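Local coordinates for protein LBCATS-a (Synthetic construct, PDB 5EY5) that probably works as the alpha subunit of tryptophan synthase, a TIM barrel releasing indole from indole-glycerol phosphate, and binds sn-glycerol-3-phosphate here, at residues E218-V223 with D228-G233; I47-I52 with F173-S178; E6-L11 with E16-P21; V37-E42 with E252-V257. All coordinates share one frame; numbering follows the deposited sequence.

Contact 1: residues E218-V223 with D228-G233; sequences EQAAEV and DGVIVG. With G3P (sn-glycerol-3-phosphate), chain E.
Val223 and Val230 meet with no flat side chain between them: neither ring, carboxylate nor amide enters the contact, so it is branch against branch, without faces or edges to match. CG1 of Val223 lies 3.6 Å from CG2 of Val230 and a little further from its CG1, with the two side chains crossing at a slant. In Val230, CG1 stands opposite the backbone N (chi1 -179°), which turns both methyls to the helix, CG2 closer to Val223; there CG2 also comes within 3.9 Å of the backbone O of Ala220, one turn before Val223. The CB of Ala220 adds a looser apolar touch at 4.3 Å from Val230 CG1. Helix and strand run nearly antiparallel, 148° apart, as expected in the last beta-alpha-beta unit of a TIM barrel: helix 217-224 follows strand 208-211 and packs on the outer face of strand 229-232. Val223 also reaches Val210 on that preceding strand. On the inner face, Ile231 reaches the ligand. Its CG2 stands 3.3 Å from O1 of sn-glycerol-3-phosphate, and just past the strand Gly233 N donates to phosphate O3P at 3.0 Å. Gly233 is the N-cap of helix 234-241, whose first residue, Ser234, offers its own N to the ligand.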
loop_
_atom_site.group_PDB
_atom_site.type_symbol
_atom_site.label_atom_id
_atom_site.label_comp_id
_atom_site.label_asym_id
_atom_site.label_seq_id
_atom_site.Cartn_x
_atom_site.Cartn_y
_atom_site.Cartn_z
ATOM N N GLU A 218 3.330 48.113 -29.586
ATOM C CA GLU A 218 4.772 48.346 -29.627
ATOM C C GLU A 218 5.524 47.089 -30.057
ATOM O O GLU A 218 6.465 47.159 -30.855
ATOM C CB GLU A 218 5.271 48.838 -28.266
ATOM N N GLN A 219 5.113 45.926 -29.552
ATOM C CA GLN A 219 5.743 44.677 -29.973
ATOM C C GLN A 219 5.430 44.360 -31.425
ATOM O O GLN A 219 6.295 43.877 -32.160
ATOM C CB GLN A 219 5.285 43.527 -29.075
ATOM C CG GLN A 219 5.824 43.600 -27.675
ATOM C CD GLN A 219 5.330 42.449 -26.815
ATOM O OE1 GLN A 219 4.386 41.748 -27.186
ATOM N NE2 GLN A 219 5.966 42.247 -25.664
ATOM N N ALA A 220 4.181 44.586 -31.850
ATOM C CA ALA A 220 3.833 44.333 -33.241
ATOM C C ALA A 220 4.683 45.180 -34.173
ATOM O O ALA A 220 5.112 44.709 -35.237
ATOM C CB ALA A 220 2.348 44.601 -33.464
ATOM N N ALA A 221 4.974 46.423 -33.772
ATOM C CA ALA A 221 5.795 47.298 -34.603
ATOM C C ALA A 221 7.223 46.784 -34.696
ATOM O O ALA A 221 7.826 46.798 -35.775
ATOM C CB ALA A 221 5.771 48.722 -34.051
ATOM N N GLU A 222 7.781 46.330 -33.573
ATOM C CA GLU A 222 9.115 45.743 -33.591
ATOM C C GLU A 222 9.178 44.536 -34.529
ATOM O O GLU A 222 10.122 44.402 -35.318
ATOM C CB GLU A 222 9.528 45.373 -32.164
ATOM C CG GLU A 222 9.396 46.544 -31.184
ATOM C CD GLU A 222 9.618 46.152 -29.727
ATOM O OE1 GLU A 222 10.430 45.239 -29.466
ATOM O OE2 GLU A 222 8.980 46.763 -28.839
ATOM N N VAL A 223 8.175 43.657 -34.474
ATOM C CA VAL A 223 8.158 42.498 -35.363
ATOM C C VAL A 223 8.051 42.933 -36.820
ATOM O O VAL A 223 8.700 42.359 -37.702
ATOM C CB VAL A 223 7.011 41.537 -34.980
ATOM C CG1 VAL A 223 6.916 40.392 -35.987
ATOM C CG2 VAL A 223 7.207 40.998 -33.583
ATOM N N ASP A 228 7.747 39.721 -43.020
ATOM C CA ASP A 228 6.708 40.121 -43.953
ATOM C C ASP A 228 5.341 40.239 -43.298
ATOM O O ASP A 228 4.440 40.840 -43.889
ATOM C CB ASP A 228 6.621 39.119 -45.100
ATOM C CG ASP A 228 7.947 38.911 -45.778
ATOM O OD1 ASP A 228 8.287 39.718 -46.673
ATOM O OD2 ASP A 228 8.649 37.947 -45.411
ATOM N N GLY A 229 5.152 39.660 -42.118
ATOM C CA GLY A 229 3.848 39.712 -41.483
ATOM C C GLY A 229 3.948 39.413 -40.005
ATOM O O GLY A 229 4.958 38.892 -39.519
ATOM N N VAL A 230 2.886 39.772 -39.287
ATOM C CA VAL A 230 2.834 39.675 -37.836
ATOM C C VAL A 230 1.560 38.943 -37.474
ATOM O O VAL A 230 0.472 39.362 -37.885
ATOM C CB VAL A 230 2.838 41.066 -37.177
ATOM C CG1 VAL A 230 2.818 40.928 -35.664
ATOM C CG2 VAL A 230 4.031 41.880 -37.648
ATOM N N ILE A 231 1.678 37.880 -36.683
ATOM C CA ILE A 231 0.521 37.109 -36.242
ATOM C C ILE A 231 0.255 37.424 -34.779
ATOM O O ILE A 231 1.169 37.360 -33.950
ATOM C CB ILE A 231 0.737 35.602 -36.429
ATOM C CG1 ILE A 231 1.098 35.290 -37.887
ATOM C CG2 ILE A 231 -0.500 34.856 -35.958
ATOM C CD1 ILE A 231 1.762 33.955 -38.088
ATOM N N VAL A 232 -1.001 37.723 -34.465
ATOM C CA VAL A 232 -1.447 38.021 -33.110
ATOM C C VAL A 232 -2.697 37.206 -32.814
ATOM O O VAL A 232 -3.716 37.371 -33.491
ATOM C CB VAL A 232 -1.775 39.506 -32.925
ATOM C CG1 VAL A 232 -2.291 39.725 -31.505
ATOM C CG2 VAL A 232 -0.576 40.385 -33.257
ATOM N N GLY A 233 -2.651 36.403 -31.754
ATOM C CA GLY A 233 -3.797 35.606 -31.392
ATOM C C GLY A 233 -4.213 35.827 -29.956
ATOM O O GLY A 233 -5.258 36.446 -29.692
HETATM O O1 G3P E . -1.312 31.825 -34.833
HETATM C C1 G3P E . -1.353 31.282 -33.548
HETATM C C2 G3P E . -1.580 32.373 -32.507
HETATM O O2 G3P E . -1.997 31.736 -31.333
HETATM C C3 G3P E . -0.312 33.222 -32.278
HETATM O O1P G3P E . 0.257 33.008 -31.008
HETATM O O4P G3P E . -1.541 33.520 -29.260
HETATM O O2P G3P E . 0.852 33.936 -28.622
HETATM O O3P G3P E . -0.225 35.417 -30.234
HETATM P P G3P E . -0.174 33.988 -29.748
#

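Contact 2: residues I47-I52 with F173-S178; sequences IIELGI and FVYCVS. With G3P (sn-glycerol-3-phosphate), chain E.
Glu49 reaches across the barrel to Phe173 and Tyr175, and it is the middle of a strand whose side chains alternate in and out. Ile47 comes first: it points toward Phe173 without quite touching it and leans on Ile20 of the neighbouring strand 18-24. Ile48 turns the other way, against Val37, Leu40 and Val41 of helix 30-42. Glu49 is inward again, its CG opposite the carbonyl carbon (chi1 -69°) and the chain fully extended beyond, which carries the carboxylate deep into the barrel interior. There OE2 accepts a short hydrogen bond of 2.5 Å from O1 of sn-glycerol-3-phosphate. The other oxygen, OE1, is buried with no hydrogen-bonding partner in the model; it sits at the edge of the Phe173 ring, 4.1 Å from CZ, and oblique to the Tyr175 ring, 4.0 Å from CE1, the carboxylate and tyrosine planes being 45° apart. Strands 48-51 and 174-177 are far from adjacent in this eight-stranded TIM barrel, so the two meet only through side chains filling its interior at the ligand pocket. Tyr175 completes the grip on O1, its OH donating at 2.8 Å with O1 in the plane of the ring, at its edge. A phenylalanine here would probably leave O1 with the Glu49 bond but without its tyrosine hydroxyl donor, and freer to turn. Leu50 then faces outward to Thr33 of helix 30-42.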
loop_
_atom_site.group_PDB
_atom_site.type_symbol
_atom_site.label_atom_id
_atom_site.label_comp_id
_atom_site.label_asym_id
_atom_site.label_seq_id
_atom_site.Cartn_x
_atom_site.Cartn_y
_atom_site.Cartn_z
ATOM N N ILE A 47 -4.835 38.733 -43.558
ATOM C CA ILE A 47 -5.133 37.314 -43.555
ATOM C C ILE A 47 -5.725 37.029 -42.193
ATOM O O ILE A 47 -5.309 37.628 -41.196
ATOM C CB ILE A 47 -3.879 36.447 -43.778
ATOM C CG1 ILE A 47 -3.212 36.790 -45.120
ATOM C CG2 ILE A 47 -4.240 34.953 -43.643
ATOM C CD1 ILE A 47 -1.778 36.252 -45.265
ATOM N N ILE A 48 -6.707 36.141 -42.144
ATOM C CA ILE A 48 -7.365 35.799 -40.894
ATOM C C ILE A 48 -7.130 34.328 -40.629
ATOM O O ILE A 48 -7.429 33.480 -41.485
ATOM C CB ILE A 48 -8.864 36.125 -40.921
ATOM C CG1 ILE A 48 -9.052 37.639 -40.903
ATOM C CG2 ILE A 48 -9.555 35.432 -39.739
ATOM C CD1 ILE A 48 -10.430 38.082 -41.266
ATOM N N GLU A 49 -6.562 34.033 -39.456
ATOM C CA GLU A 49 -6.467 32.678 -38.947
ATOM C C GLU A 49 -7.683 32.379 -38.084
ATOM O O GLU A 49 -8.005 33.141 -37.164
ATOM C CB GLU A 49 -5.187 32.482 -38.134
ATOM C CG GLU A 49 -3.911 32.526 -38.952
ATOM C CD GLU A 49 -2.656 32.375 -38.100
ATOM O OE1 GLU A 49 -1.553 32.606 -38.632
ATOM O OE2 GLU A 49 -2.775 32.018 -36.906
ATOM N N LEU A 50 -8.349 31.270 -38.386
ATOM C CA LEU A 50 -9.460 30.763 -37.587
ATOM C C LEU A 50 -9.013 29.471 -36.920
ATOM O O LEU A 50 -8.654 28.506 -37.604
ATOM C CB LEU A 50 -10.702 30.520 -38.451
ATOM C CG LEU A 50 -11.421 31.796 -38.909
ATOM C CD1 LEU A 50 -12.576 31.470 -39.870
ATOM C CD2 LEU A 50 -11.921 32.574 -37.717
ATOM N N GLY A 51 -9.026 29.456 -35.588
ATOM C CA GLY A 51 -8.663 28.255 -34.859
ATOM C C GLY A 51 -9.830 27.294 -34.796
ATOM O O GLY A 51 -10.928 27.663 -34.363
ATOM N N ILE A 52 -9.607 26.067 -35.260
ATOM C CA ILE A 52 -10.597 25.000 -35.141
ATOM C C ILE A 52 -10.410 24.377 -33.765
ATOM O O ILE A 52 -9.317 23.846 -33.477
ATOM C CB ILE A 52 -10.459 23.951 -36.248
ATOM C CG1 ILE A 52 -10.555 24.612 -37.634
ATOM C CG2 ILE A 52 -11.511 22.862 -36.073
ATOM C CD1 ILE A 52 -11.621 25.661 -37.748
ATOM N N PHE A 173 2.854 30.796 -46.554
ATOM C CA PHE A 173 3.941 31.488 -45.890
ATOM C C PHE A 173 4.614 30.509 -44.942
ATOM O O PHE A 173 4.161 29.377 -44.754
ATOM C CB PHE A 173 3.464 32.767 -45.181
ATOM C CG PHE A 173 2.340 32.566 -44.187
ATOM C CD1 PHE A 173 2.608 32.474 -42.829
ATOM C CD2 PHE A 173 1.016 32.521 -44.604
ATOM C CE1 PHE A 173 1.582 32.315 -41.905
ATOM C CE2 PHE A 173 -0.012 32.370 -43.683
ATOM C CZ PHE A 173 0.273 32.271 -42.330
ATOM N N VAL A 174 5.735 30.938 -44.393
ATOM C CA VAL A 174 6.386 30.222 -43.309
ATOM C C VAL A 174 6.024 30.918 -42.007
ATOM O O VAL A 174 6.166 32.143 -41.873
ATOM C CB VAL A 174 7.911 30.160 -43.495
ATOM C CG1 VAL A 174 8.549 29.478 -42.288
ATOM C CG2 VAL A 174 8.246 29.412 -44.766
ATOM N N TYR A 175 5.571 30.137 -41.051
ATOM C CA TYR A 175 5.210 30.636 -39.735
ATOM C C TYR A 175 6.439 30.514 -38.837
ATOM O O TYR A 175 6.870 29.406 -38.512
ATOM C CB TYR A 175 4.023 29.838 -39.216
ATOM C CG TYR A 175 3.316 30.398 -38.000
ATOM C CD1 TYR A 175 1.955 30.187 -37.812
ATOM C CD2 TYR A 175 4.015 31.081 -37.016
ATOM C CE1 TYR A 175 1.312 30.670 -36.692
ATOM C CE2 TYR A 175 3.387 31.566 -35.901
ATOM C CZ TYR A 175 2.040 31.362 -35.738
ATOM O OH TYR A 175 1.434 31.860 -34.611
ATOM N N CYS A 176 7.016 31.651 -38.455
ATOM C CA CYS A 176 8.207 31.689 -37.605
ATOM C C CYS A 176 7.748 31.830 -36.156
ATOM O O CYS A 176 7.127 32.832 -35.784
ATOM C CB CYS A 176 9.132 32.831 -38.045
ATOM S SG CYS A 176 10.597 33.182 -37.042
ATOM N N VAL A 177 8.008 30.804 -35.350
ATOM C CA VAL A 177 7.613 30.806 -33.944
ATOM C C VAL A 177 8.631 31.612 -33.151
ATOM O O VAL A 177 9.815 31.258 -33.093
ATOM C CB VAL A 177 7.501 29.377 -33.402
ATOM C CG1 VAL A 177 6.977 29.384 -31.975
ATOM C CG2 VAL A 177 6.632 28.559 -34.314
ATOM N N SER A 178 8.181 32.712 -32.555
ATOM C CA SER A 178 9.121 33.619 -31.915
ATOM C C SER A 178 9.772 33.008 -30.680
ATOM O O SER A 178 10.853 33.455 -30.282
ATOM C CB SER A 178 8.427 34.925 -31.537
ATOM O OG SER A 178 7.551 34.711 -30.443
HETATM O O1 G3P E . -1.312 31.825 -34.833
HETATM C C1 G3P E . -1.353 31.282 -33.548
HETATM C C2 G3P E . -1.580 32.373 -32.507
HETATM O O2 G3P E . -1.997 31.736 -31.333
HETATM C C3 G3P E . -0.312 33.222 -32.278
HETATM O O1P G3P E . 0.257 33.008 -31.008
HETATM O O4P G3P E . -1.541 33.520 -29.260
HETATM O O2P G3P E . 0.852 33.936 -28.622
HETATM O O3P G3P E . -0.225 35.417 -30.234
HETATM P P G3P E . -0.174 33.988 -29.748
#

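Contact 3: residues E6-L11 with E16-P21; sequences EAFEEL and EKALIP
Leu11 and Glu16 are tied by the contact's one hydrogen bond, from Glu16 N to Leu11 O at 3.0 Å. It is nearly straight at the hydrogen (167°), yet the donor sits above the carbonyl plane. This bond spans the end of helix 3-14 and the short link to the first barrel strand, 18-24. The remaining contacts are van der Waals, mostly between carbons. Leu11 divides its two methyls: CD1 presses on the CB of Ala18 at 3.6 Å, while CD2 lies across the Glu16 side chain, 3.9 Å from its CB and 3.7 Å from OE1, the two side chains crossing at about a right angle. With CG opposite the carbonyl carbon (chi1 -86°), the Phe8 ring swings toward the strand and brings CE1 to within 3.7 Å of the same Ala18 CB, roughly at right angles to the Leu11 approach. The ring reaches on to Ile47, just before strand 48-51. An alanine at Leu11 would be likely to open a gap beside Ala18 and strip the cover from the aliphatic part of Glu16. As in other tryptophan synthase alpha chains, this N-terminal helix lies across the bottom of the TIM barrel, away from the ligand. The chemistry implies that one backbone bond fixes the helix-to-strand link, while Leu11, Phe8 and Ala18 form a buried apolar cluster with Glu16, an exposed residue, at its margin.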
loop_
_atom_site.group_PDB
_atom_site.type_symbol
_atom_site.label_atom_id
_atom_site.label_comp_id
_atom_site.label_asym_id
_atom_site.label_seq_id
_atom_site.Cartn_x
_atom_site.Cartn_y
_atom_site.Cartn_z
ATOM N N GLU A 6 -1.802 36.166 -53.355
ATOM C CA GLU A 6 -2.268 37.456 -53.866
ATOM C C GLU A 6 -2.150 38.547 -52.808
ATOM O O GLU A 6 -1.691 39.654 -53.094
ATOM C CB GLU A 6 -3.713 37.353 -54.353
ATOM C CG GLU A 6 -3.952 36.248 -55.352
ATOM C CD GLU A 6 -5.368 36.239 -55.904
ATOM O OE1 GLU A 6 -6.293 36.714 -55.205
ATOM O OE2 GLU A 6 -5.551 35.757 -57.044
ATOM N N ALA A 7 -2.546 38.242 -51.573
ATOM C CA ALA A 7 -2.432 39.214 -50.493
ATOM C C ALA A 7 -0.986 39.666 -50.271
ATOM O O ALA A 7 -0.724 40.862 -50.119
ATOM C CB ALA A 7 -2.999 38.622 -49.213
ATOM N N PHE A 8 -0.039 38.725 -50.213
ATOM C CA PHE A 8 1.352 39.092 -49.927
ATOM C C PHE A 8 1.954 39.874 -51.083
ATOM O O PHE A 8 2.712 40.830 -50.868
ATOM C CB PHE A 8 2.199 37.849 -49.640
ATOM C CG PHE A 8 2.161 37.406 -48.205
ATOM C CD1 PHE A 8 2.775 38.162 -47.211
ATOM C CD2 PHE A 8 1.523 36.234 -47.851
ATOM C CE1 PHE A 8 2.734 37.757 -45.869
ATOM C CE2 PHE A 8 1.475 35.822 -46.518
ATOM C CZ PHE A 8 2.088 36.586 -45.528
ATOM N N GLU A 9 1.621 39.481 -52.315
ATOM C CA GLU A 9 2.100 40.206 -53.485
ATOM C C GLU A 9 1.586 41.641 -53.492
ATOM O O GLU A 9 2.332 42.574 -53.812
ATOM C CB GLU A 9 1.677 39.470 -54.755
ATOM C CG GLU A 9 1.968 40.218 -56.065
ATOM C CD GLU A 9 3.454 40.310 -56.386
ATOM O OE1 GLU A 9 4.271 39.880 -55.544
ATOM O OE2 GLU A 9 3.807 40.812 -57.484
ATOM N N GLU A 10 0.311 41.841 -53.144
ATOM C CA GLU A 10 -0.233 43.192 -53.150
ATOM C C GLU A 10 0.435 44.060 -52.087
ATOM O O GLU A 10 0.785 45.217 -52.357
ATOM C CB GLU A 10 -1.749 43.143 -52.971
ATOM C CG GLU A 10 -2.472 42.613 -54.205
ATOM C CD GLU A 10 -2.111 43.398 -55.485
ATOM O OE1 GLU A 10 -2.173 44.644 -55.461
ATOM O OE2 GLU A 10 -1.757 42.769 -56.508
ATOM N N LEU A 11 0.649 43.514 -50.886
ATOM C CA LEU A 11 1.337 44.264 -49.834
ATOM C C LEU A 11 2.754 44.627 -50.254
ATOM O O LEU A 11 3.210 45.753 -50.033
ATOM C CB LEU A 11 1.348 43.453 -48.533
ATOM C CG LEU A 11 -0.021 43.157 -47.907
ATOM C CD1 LEU A 11 0.055 41.923 -47.027
ATOM C CD2 LEU A 11 -0.539 44.340 -47.113
ATOM N N GLU A 16 4.020 47.390 -47.696
ATOM C CA GLU A 16 3.298 47.176 -46.445
ATOM C C GLU A 16 3.551 45.783 -45.875
ATOM O O GLU A 16 4.104 44.899 -46.533
ATOM C CB GLU A 16 1.797 47.396 -46.648
ATOM C CG GLU A 16 1.459 48.826 -47.014
ATOM C CD GLU A 16 0.053 48.978 -47.544
ATOM O OE1 GLU A 16 -0.703 47.984 -47.528
ATOM O OE2 GLU A 16 -0.289 50.096 -47.984
ATOM N N LYS A 17 3.133 45.596 -44.620
ATOM C CA LYS A 17 3.351 44.371 -43.862
ATOM C C LYS A 17 2.014 43.730 -43.523
ATOM O O LYS A 17 1.034 44.431 -43.227
ATOM C CB LYS A 17 4.127 44.659 -42.563
ATOM C CG LYS A 17 5.458 45.328 -42.760
ATOM C CD LYS A 17 6.386 44.444 -43.554
ATOM C CE LYS A 17 7.781 45.024 -43.606
ATOM N NZ LYS A 17 8.678 44.116 -44.357
ATOM N N ALA A 18 1.968 42.402 -43.579
ATOM C CA ALA A 18 0.734 41.677 -43.310
ATOM C C ALA A 18 0.461 41.620 -41.813
ATOM O O ALA A 18 1.327 41.214 -41.028
ATOM C CB ALA A 18 0.792 40.256 -43.872
ATOM N N LEU A 19 -0.743 42.043 -41.427
ATOM C CA LEU A 19 -1.274 41.828 -40.088
ATOM C C LEU A 19 -2.204 40.622 -40.142
ATOM O O LEU A 19 -3.157 40.603 -40.929
ATOM C CB LEU A 19 -2.030 43.054 -39.584
ATOM C CG LEU A 19 -2.887 42.821 -38.332
ATOM C CD1 LEU A 19 -1.991 42.489 -37.162
ATOM C CD2 LEU A 19 -3.726 44.063 -38.034
ATOM N N ILE A 20 -1.922 39.622 -39.321
ATOM C CA ILE A 20 -2.631 38.349 -39.414
ATOM C C ILE A 20 -3.245 38.051 -38.057
ATOM O O ILE A 20 -2.570 37.467 -37.204
ATOM C CB ILE A 20 -1.688 37.219 -39.850
ATOM C CG1 ILE A 20 -0.964 37.586 -41.158
ATOM C CG2 ILE A 20 -2.438 35.895 -39.931
ATOM C CD1 ILE A 20 0.345 36.839 -41.375
ATOM N N PRO A 21 -4.495 38.438 -37.802
ATOM C CA PRO A 21 -5.108 38.093 -36.513
ATOM C C PRO A 21 -5.512 36.626 -36.463
ATOM O O PRO A 21 -5.903 36.031 -37.474
ATOM C CB PRO A 21 -6.335 39.016 -36.434
ATOM C CG PRO A 21 -6.639 39.402 -37.843
ATOM C CD PRO A 21 -5.316 39.395 -38.577
#

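Contact 4: residues V37-E42 with E252-V257; sequences VRALVE and EVREFV
Leu40 reaches Val253 and Val257 because its CG stands opposite the carbonyl carbon (chi1 -70°): CD1 continues the extended chain, and the branching methyl CD2 turns to the second helix although the side chain starts off obliquely. In Val257 the CG2 branch likewise lies opposite the carbonyl carbon, and this is the methyl that meets Leu40 CD2, at 3.8 Å. Val253, one turn earlier, offers CG1 to the same CD2 at 3.9 Å. A single leucine methyl is thus held against two valines four residues apart, crossing Val257 at about a right angle. The closest pair of CA atoms, 6.0 Å apart, is that of Ala39 and Arg254, consistent with the small size of the alanine. The Arg254 chain, bent back by a nearly eclipsed chi3, brings NH1 to 4.1 Å from Ala39 CB, obliquely to the guanidinium plane. The segment axes run roughly parallel, 26° apart, at 9.2 Å. Both helices belong to the outer layer of the TIM barrel: helix 30-42 leads from the first strand to the second, and helix 249-263 comes after the eighth strand and helix 234-241, so their packing joins the helix after the first strand to the last helix of the chain. Leu40 also rests on Pro21 and Ile48, and Val253 on Ile236 and Ile240 of helix 234-241. With no hydrogen bond or salt bridge between the segments, the interface depends on the fit of aliphatic shapes, screened on its solvent side by the long arm of an arginine.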
loop_
_atom_site.group_PDB
_atom_site.type_symbol
_atom_site.label_atom_id
_atom_site.label_comp_id
_atom_site.label_asym_id
_atom_site.label_seq_id
_atom_site.Cartn_x
_atom_site.Cartn_y
_atom_site.Cartn_z
ATOM N N VAL A 37 -14.830 38.302 -37.653
ATOM C CA VAL A 37 -14.117 38.276 -38.928
ATOM C C VAL A 37 -14.397 39.547 -39.711
ATOM O O VAL A 37 -13.476 40.202 -40.219
ATOM C CB VAL A 37 -14.500 37.029 -39.741
ATOM C CG1 VAL A 37 -13.826 37.078 -41.118
ATOM C CG2 VAL A 37 -14.129 35.757 -38.964
ATOM N N ARG A 38 -15.678 39.918 -39.814
ATOM C CA ARG A 38 -16.034 41.108 -40.577
ATOM C C ARG A 38 -15.388 42.344 -39.967
ATOM O O ARG A 38 -14.846 43.193 -40.686
ATOM C CB ARG A 38 -17.555 41.255 -40.646
ATOM C CG ARG A 38 -18.227 40.361 -41.690
ATOM C CD ARG A 38 -19.720 40.253 -41.461
ATOM N NE ARG A 38 -20.337 39.288 -42.370
ATOM C CZ ARG A 38 -21.551 38.770 -42.209
ATOM N NH1 ARG A 38 -22.296 39.118 -41.165
ATOM N NH2 ARG A 38 -22.024 37.899 -43.093
ATOM N N ALA A 39 -15.422 42.447 -38.638
ATOM C CA ALA A 39 -14.732 43.531 -37.951
ATOM C C ALA A 39 -13.239 43.510 -38.244
ATOM O O ALA A 39 -12.631 44.564 -38.453
ATOM C CB ALA A 39 -14.983 43.441 -36.445
ATOM N N LEU A 40 -12.629 42.321 -38.260
ATOM C CA LEU A 40 -11.186 42.222 -38.465
ATOM C C LEU A 40 -10.796 42.737 -39.840
ATOM O O LEU A 40 -9.791 43.447 -39.987
ATOM C CB LEU A 40 -10.721 40.770 -38.292
ATOM C CG LEU A 40 -10.764 40.203 -36.874
ATOM C CD1 LEU A 40 -10.368 38.734 -36.901
ATOM C CD2 LEU A 40 -9.854 41.022 -35.969
ATOM N N VAL A 41 -11.591 42.392 -40.858
ATOM C CA VAL A 41 -11.352 42.869 -42.215
ATOM C C VAL A 41 -11.447 44.386 -42.266
ATOM O O VAL A 41 -10.569 45.060 -42.810
ATOM C CB VAL A 41 -12.340 42.205 -43.192
ATOM C CG1 VAL A 41 -12.199 42.792 -44.588
ATOM C CG2 VAL A 41 -12.116 40.690 -43.210
ATOM N N GLU A 42 -12.524 44.942 -41.702
ATOM C CA GLU A 42 -12.697 46.390 -41.683
ATOM C C GLU A 42 -11.572 47.092 -40.932
ATOM O O GLU A 42 -11.307 48.279 -41.173
ATOM C CB GLU A 42 -14.043 46.737 -41.055
ATOM C CG GLU A 42 -15.217 46.101 -41.773
ATOM C CD GLU A 42 -15.286 46.506 -43.234
ATOM O OE1 GLU A 42 -16.004 47.483 -43.551
ATOM O OE2 GLU A 42 -14.609 45.858 -44.063
ATOM N N GLU A 252 -14.184 46.268 -28.763
ATOM C CA GLU A 252 -12.878 46.131 -28.123
ATOM C C GLU A 252 -11.885 45.478 -29.071
ATOM O O GLU A 252 -10.748 45.942 -29.222
ATOM C CB GLU A 252 -13.000 45.323 -26.831
ATOM N N VAL A 253 -12.308 44.409 -29.739
ATOM C CA VAL A 253 -11.437 43.760 -30.715
ATOM C C VAL A 253 -11.126 44.720 -31.859
ATOM O O VAL A 253 -9.967 44.888 -32.256
ATOM C CB VAL A 253 -12.074 42.449 -31.217
ATOM C CG1 VAL A 253 -11.404 41.989 -32.482
ATOM C CG2 VAL A 253 -11.973 41.374 -30.149
ATOM N N ARG A 254 -12.157 45.382 -32.397
ATOM C CA ARG A 254 -11.913 46.332 -33.479
ATOM C C ARG A 254 -10.951 47.432 -33.045
ATOM O O ARG A 254 -10.054 47.816 -33.803
ATOM C CB ARG A 254 -13.224 46.943 -33.976
ATOM C CG ARG A 254 -13.048 47.723 -35.271
ATOM C CD ARG A 254 -14.321 48.430 -35.751
ATOM N NE ARG A 254 -15.355 48.522 -34.729
ATOM C CZ ARG A 254 -16.504 47.854 -34.770
ATOM N NH1 ARG A 254 -16.767 47.052 -35.795
ATOM N NH2 ARG A 254 -17.397 48.003 -33.795
ATOM N N GLU A 255 -11.124 47.957 -31.830
ATOM C CA GLU A 255 -10.251 49.029 -31.370
ATOM C C GLU A 255 -8.826 48.530 -31.207
ATOM O O GLU A 255 -7.877 49.197 -31.638
ATOM C CB GLU A 255 -10.776 49.621 -30.061
ATOM N N PHE A 256 -8.657 47.344 -30.613
ATOM C CA PHE A 256 -7.315 46.802 -30.417
ATOM C C PHE A 256 -6.639 46.539 -31.751
ATOM O O PHE A 256 -5.464 46.880 -31.946
ATOM C CB PHE A 256 -7.375 45.520 -29.582
ATOM C CG PHE A 256 -6.020 44.916 -29.298
ATOM C CD1 PHE A 256 -5.725 43.623 -29.696
ATOM C CD2 PHE A 256 -5.045 45.644 -28.634
ATOM C CE1 PHE A 256 -4.481 43.068 -29.449
ATOM C CE2 PHE A 256 -3.797 45.090 -28.376
ATOM C CZ PHE A 256 -3.517 43.799 -28.787
ATOM N N VAL A 257 -7.370 45.935 -32.691
ATOM C CA VAL A 257 -6.765 45.568 -33.961
ATOM C C VAL A 257 -6.493 46.792 -34.819
ATOM O O VAL A 257 -5.613 46.761 -35.682
ATOM C CB VAL A 257 -7.653 44.536 -34.669
ATOM C CG1 VAL A 257 -7.206 44.320 -36.114
ATOM C CG2 VAL A 257 -7.607 43.218 -33.894
#

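All four contacts belong to one barrel. Contacts 1 and 2 share the ligand: Ile231 CD1 packs 3.5 Å from Tyr175 CZ, so the two contacts meet beside sn-glycerol-3-phosphate. Strand 18-24 of contact 3 lies between the strands 229-232 and 48-51, with probable hydrogen bonds from Val230 N to Ala18 O (2.7 Å) and from Glu49 N to Pro21 O (2.9 Å). Contact 4 backs this sheet from outside, Val37 CG1 standing 3.5 Å from Ile48 CD1 and Val257 CG1 4.0 Å from Leu19 CD2. It does not touch contact 1. The side chains of Phe8 and Val257 remain about 12 and 11 Å from the ligand.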